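Local structure of protein, Family 18 Chitinase (Crocus vernus, 3SIM) at residues Val20-His25 with Phe29-Ser34. The protein probably hydrolyses chitin as a family 18 glycosyl hydrolase built on a TIM barrel. Sequence-based numbering, arbitrary orientation.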
ATOM      1  N   VAL A  20       3.205 -16.333  -5.993  1.00 13.24           N
ATOM      2  CA  VAL A  20       1.866 -15.869  -5.741  1.00 12.66           C
ATOM      3  C   VAL A  20       0.879 -16.176  -6.873  1.00 13.14           C
ATOM      4  O   VAL A  20       1.058 -15.768  -7.943  1.00 13.03           O
ATOM      5  CB  VAL A  20       1.854 -14.369  -5.358  1.00 12.38           C
ATOM      6  CG1 VAL A  20       0.459 -13.888  -5.143  1.00 11.42           C
ATOM      7  CG2 VAL A  20       2.701 -14.122  -4.163  1.00  9.68           C
ATOM      8  N   PRO A  21      -0.209 -16.859  -6.560  1.00 13.57           N
ATOM      9  CA  PRO A  21      -1.244 -17.138  -7.552  1.00 14.40           C
ATOM     10  C   PRO A  21      -1.846 -15.858  -8.150  1.00 14.30           C
ATOM     11  O   PRO A  21      -2.300 -15.002  -7.461  1.00 14.61           O
ATOM     12  CB  PRO A  21      -2.305 -17.902  -6.769  1.00 14.98           C
ATOM     13  CG  PRO A  21      -1.911 -17.886  -5.402  1.00 16.52           C
ATOM     14  CD  PRO A  21      -0.607 -17.286  -5.220  1.00 14.33           C
ATOM     15  N   ILE A  22      -1.816 -15.781  -9.458  1.00 13.41           N
ATOM     16  CA  ILE A  22      -2.354 -14.690 -10.198  1.00 13.43           C
ATOM     17  C   ILE A  22      -3.512 -15.169 -11.107  1.00 14.73           C
ATOM     18  O   ILE A  22      -3.296 -15.870 -12.045  1.00 15.80           O
ATOM     19  CB  ILE A  22      -1.237 -14.002 -11.061  1.00 12.92           C
ATOM     20  CG1 ILE A  22      -0.112 -13.415 -10.182  1.00 11.81           C
ATOM     21  CG2 ILE A  22      -1.806 -13.001 -11.956  1.00 10.65           C
ATOM     22  CD1 ILE A  22       1.134 -13.143 -10.868  1.00  8.91           C
ATOM     23  N   ASN A  23      -4.702 -14.710 -10.792  1.00 14.08           N
ATOM     24  CA  ASN A  23      -5.888 -15.022 -11.534  1.00 13.53           C
ATOM     25  C   ASN A  23      -5.970 -14.171 -12.800  1.00 13.35           C
ATOM     26  O   ASN A  23      -6.097 -13.007 -12.715  1.00 13.51           O
ATOM     27  CB  ASN A  23      -7.115 -14.777 -10.676  1.00 13.43           C
ATOM     28  CG  ASN A  23      -8.421 -15.314 -11.308  1.00 15.26           C
ATOM     29  OD1 ASN A  23      -9.194 -15.934 -10.652  1.00 17.07           O
ATOM     30  ND2 ASN A  23      -8.656 -14.986 -12.509  1.00 10.40           N
ATOM     31  N   PRO A  24      -5.934 -14.821 -13.948  1.00 12.57           N
ATOM     32  CA  PRO A  24      -5.891 -14.167 -15.254  1.00 13.34           C
ATOM     33  C   PRO A  24      -7.116 -13.322 -15.646  1.00 12.44           C
ATOM     34  O   PRO A  24      -7.026 -12.547 -16.520  1.00 10.98           O
ATOM     35  CB  PRO A  24      -5.653 -15.333 -16.226  1.00 13.16           C
ATOM     36  CG  PRO A  24      -6.153 -16.390 -15.597  1.00 14.53           C
ATOM     37  CD  PRO A  24      -5.953 -16.252 -14.127  1.00 13.29           C
ATOM     38  N   HIS A  25      -8.230 -13.564 -14.988  1.00 11.97           N
ATOM     39  CA  HIS A  25      -9.439 -12.780 -15.152  1.00 12.20           C
ATOM     40  C   HIS A  25      -9.504 -11.441 -14.400  1.00 11.56           C
ATOM     41  O   HIS A  25     -10.322 -10.664 -14.703  1.00 13.11           O
ATOM     42  CB  HIS A  25     -10.702 -13.618 -14.964  1.00 12.89           C
ATOM     43  CG  HIS A  25     -10.801 -14.765 -15.912  1.00 17.25           C
ATOM     44  ND1 HIS A  25     -11.246 -14.636 -17.203  1.00 19.48           N
ATOM     45  CD2 HIS A  25     -10.447 -16.054 -15.770  1.00 19.89           C
ATOM     46  CE1 HIS A  25     -11.190 -15.799 -17.801  1.00 21.66           C
ATOM     47  NE2 HIS A  25     -10.714 -16.678 -16.951  1.00 20.53           N
ATOM     48  N   PHE A  29      -4.121  -6.448 -11.456  1.00 10.39           N
ATOM     49  CA  PHE A  29      -3.394  -7.020 -10.365  1.00  9.29           C
ATOM     50  C   PHE A  29      -2.203  -6.090 -10.050  1.00  9.75           C
ATOM     51  O   PHE A  29      -1.335  -5.877 -10.882  1.00  9.63           O
ATOM     52  CB  PHE A  29      -2.912  -8.418 -10.695  1.00  8.85           C
ATOM     53  CG  PHE A  29      -2.270  -9.157  -9.553  1.00  7.83           C
ATOM     54  CD1 PHE A  29      -2.883 -10.259  -9.010  1.00  9.66           C
ATOM     55  CD2 PHE A  29      -1.073  -8.780  -9.010  1.00  8.68           C
ATOM     56  CE1 PHE A  29      -2.292 -10.932  -7.951  1.00  8.63           C
ATOM     57  CE2 PHE A  29      -0.504  -9.482  -7.987  1.00  5.02           C
ATOM     58  CZ  PHE A  29      -1.089 -10.509  -7.474  1.00  7.70           C
ATOM     59  N   GLN A  30      -2.163  -5.533  -8.864  1.00  8.21           N
ATOM     60  CA  GLN A  30      -0.997  -4.732  -8.482  1.00  8.63           C
ATOM     61  C   GLN A  30      -0.185  -5.334  -7.333  1.00  8.73           C
ATOM     62  O   GLN A  30      -0.663  -5.437  -6.251  1.00 10.03           O
ATOM     63  CB  GLN A  30      -1.348  -3.265  -8.241  1.00  8.45           C
ATOM     64  CG  GLN A  30      -2.354  -2.657  -9.197  1.00 11.60           C
ATOM     65  CD  GLN A  30      -2.782  -1.201  -8.899  1.00 17.06           C
ATOM     66  OE1 GLN A  30      -3.241  -0.513  -9.776  1.00 17.05           O
ATOM     67  NE2 GLN A  30      -2.690  -0.794  -7.687  1.00 12.71           N
ATOM     68  N   PHE A  31       1.031  -5.749  -7.625  1.00  8.07           N
ATOM     69  CA  PHE A  31       2.073  -5.964  -6.624  1.00  7.57           C
ATOM     70  C   PHE A  31       2.472  -4.629  -5.965  1.00  9.40           C
ATOM     71  O   PHE A  31       2.554  -3.644  -6.637  1.00 10.23           O
ATOM     72  CB  PHE A  31       3.281  -6.725  -7.180  1.00  7.91           C
ATOM     73  CG  PHE A  31       3.067  -8.228  -7.336  1.00  9.02           C
ATOM     74  CD1 PHE A  31       3.005  -8.809  -8.577  1.00  9.06           C
ATOM     75  CD2 PHE A  31       2.945  -9.041  -6.266  1.00  6.19           C
ATOM     76  CE1 PHE A  31       2.802 -10.161  -8.700  1.00  8.10           C
ATOM     77  CE2 PHE A  31       2.751 -10.349  -6.399  1.00  7.77           C
ATOM     78  CZ  PHE A  31       2.678 -10.920  -7.613  1.00  6.30           C
ATOM     79  N   VAL A  32       2.644  -4.594  -4.655  1.00  7.94           N
ATOM     80  CA  VAL A  32       3.180  -3.412  -3.991  1.00  7.64           C
ATOM     81  C   VAL A  32       4.464  -3.650  -3.124  1.00  8.85           C
ATOM     82  O   VAL A  32       4.412  -4.238  -2.068  1.00  7.47           O
ATOM     83  CB  VAL A  32       2.059  -2.587  -3.201  1.00  8.60           C
ATOM     84  CG1 VAL A  32       2.617  -1.412  -2.523  1.00  5.07           C
ATOM     85  CG2 VAL A  32       0.890  -2.269  -4.042  1.00  7.72           C
ATOM     86  N   LEU A  33       5.596  -3.194  -3.607  1.00  7.58           N
ATOM     87  CA  LEU A  33       6.887  -3.463  -2.957  1.00  8.97           C
ATOM     88  C   LEU A  33       7.059  -2.724  -1.584  1.00  8.20           C
ATOM     89  O   LEU A  33       6.922  -1.556  -1.514  1.00  8.28           O
ATOM     90  CB  LEU A  33       8.039  -3.128  -3.898  1.00  7.41           C
ATOM     91  CG  LEU A  33       8.192  -3.863  -5.218  1.00  9.89           C
ATOM     92  CD1 LEU A  33       9.164  -3.211  -6.137  1.00  7.51           C
ATOM     93  CD2 LEU A  33       8.568  -5.298  -4.955  1.00  9.44           C
ATOM     94  N   SER A  34       7.365  -3.446  -0.540  1.00  7.26           N
ATOM     95  CA  SER A  34       7.484  -2.835   0.756  1.00  9.23           C
ATOM     96  C   SER A  34       8.823  -3.042   1.457  1.00  8.35           C
ATOM     97  O   SER A  34       9.148  -4.131   1.780  1.00  7.70           O
ATOM     98  CB  SER A  34       6.368  -3.339   1.684  1.00  9.40           C
ATOM     99  OG  SER A  34       5.279  -3.889   1.043  1.00 11.30           O
TER
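I22 reaches from the loop after strand 2-7 onto the aromatic pair F29 and F31 of strand 28-37, and its side chain can be followed branch by branch. At CB the chain forks. CG1 takes the position anti to the carbonyl carbon (chi1 -62°) and lies over one face of the F29 ring, a CH-pi contact with 4.2 Å from I22 CG1 to the F29 centroid, 21° off the ring normal. The second branch, I22 CG2, drops beside F29 CD1 at 4.2 Å. From CG1 the chain runs on to CD1, which leaves F29 and meets the edge of the neighbouring ring, 4.0 Å from F31 CE1. One aliphatic chain thus treats two rings differently, face for the first and edge for the second. The rings also fit each other: F29 CE2 stands 3.4 Å above the plane of the F31 ring, over its centre. V20 adds to the same cluster, with V20 CB 4.2 Å from F31 CZ and V20 CG1 approaching the F29 edge at CZ.

F29 and F31 lie on the outer side of their barrel strand, with the loop, F17 and helix 264-274 packed around them. Strands 2-7 and 28-37 are parallel neighbours, and here the connection between them is loop where the canonical barrel has a helix. V76 of strand 76-83 and Q270 of helix 264-274 also touch F29, while F17 meets F31 edge-to-face. Cut back to an alanine, I22 would lose CG1, CG2 and CD1, which would probably leave a gap over the F29 face and the F31 edge less well packed. No hydrogen bond joins the segments, which implies that cohesion between them rests on dispersion, the weak CH-pi contact included, in nonpolar packing at ordinary van der Waals range.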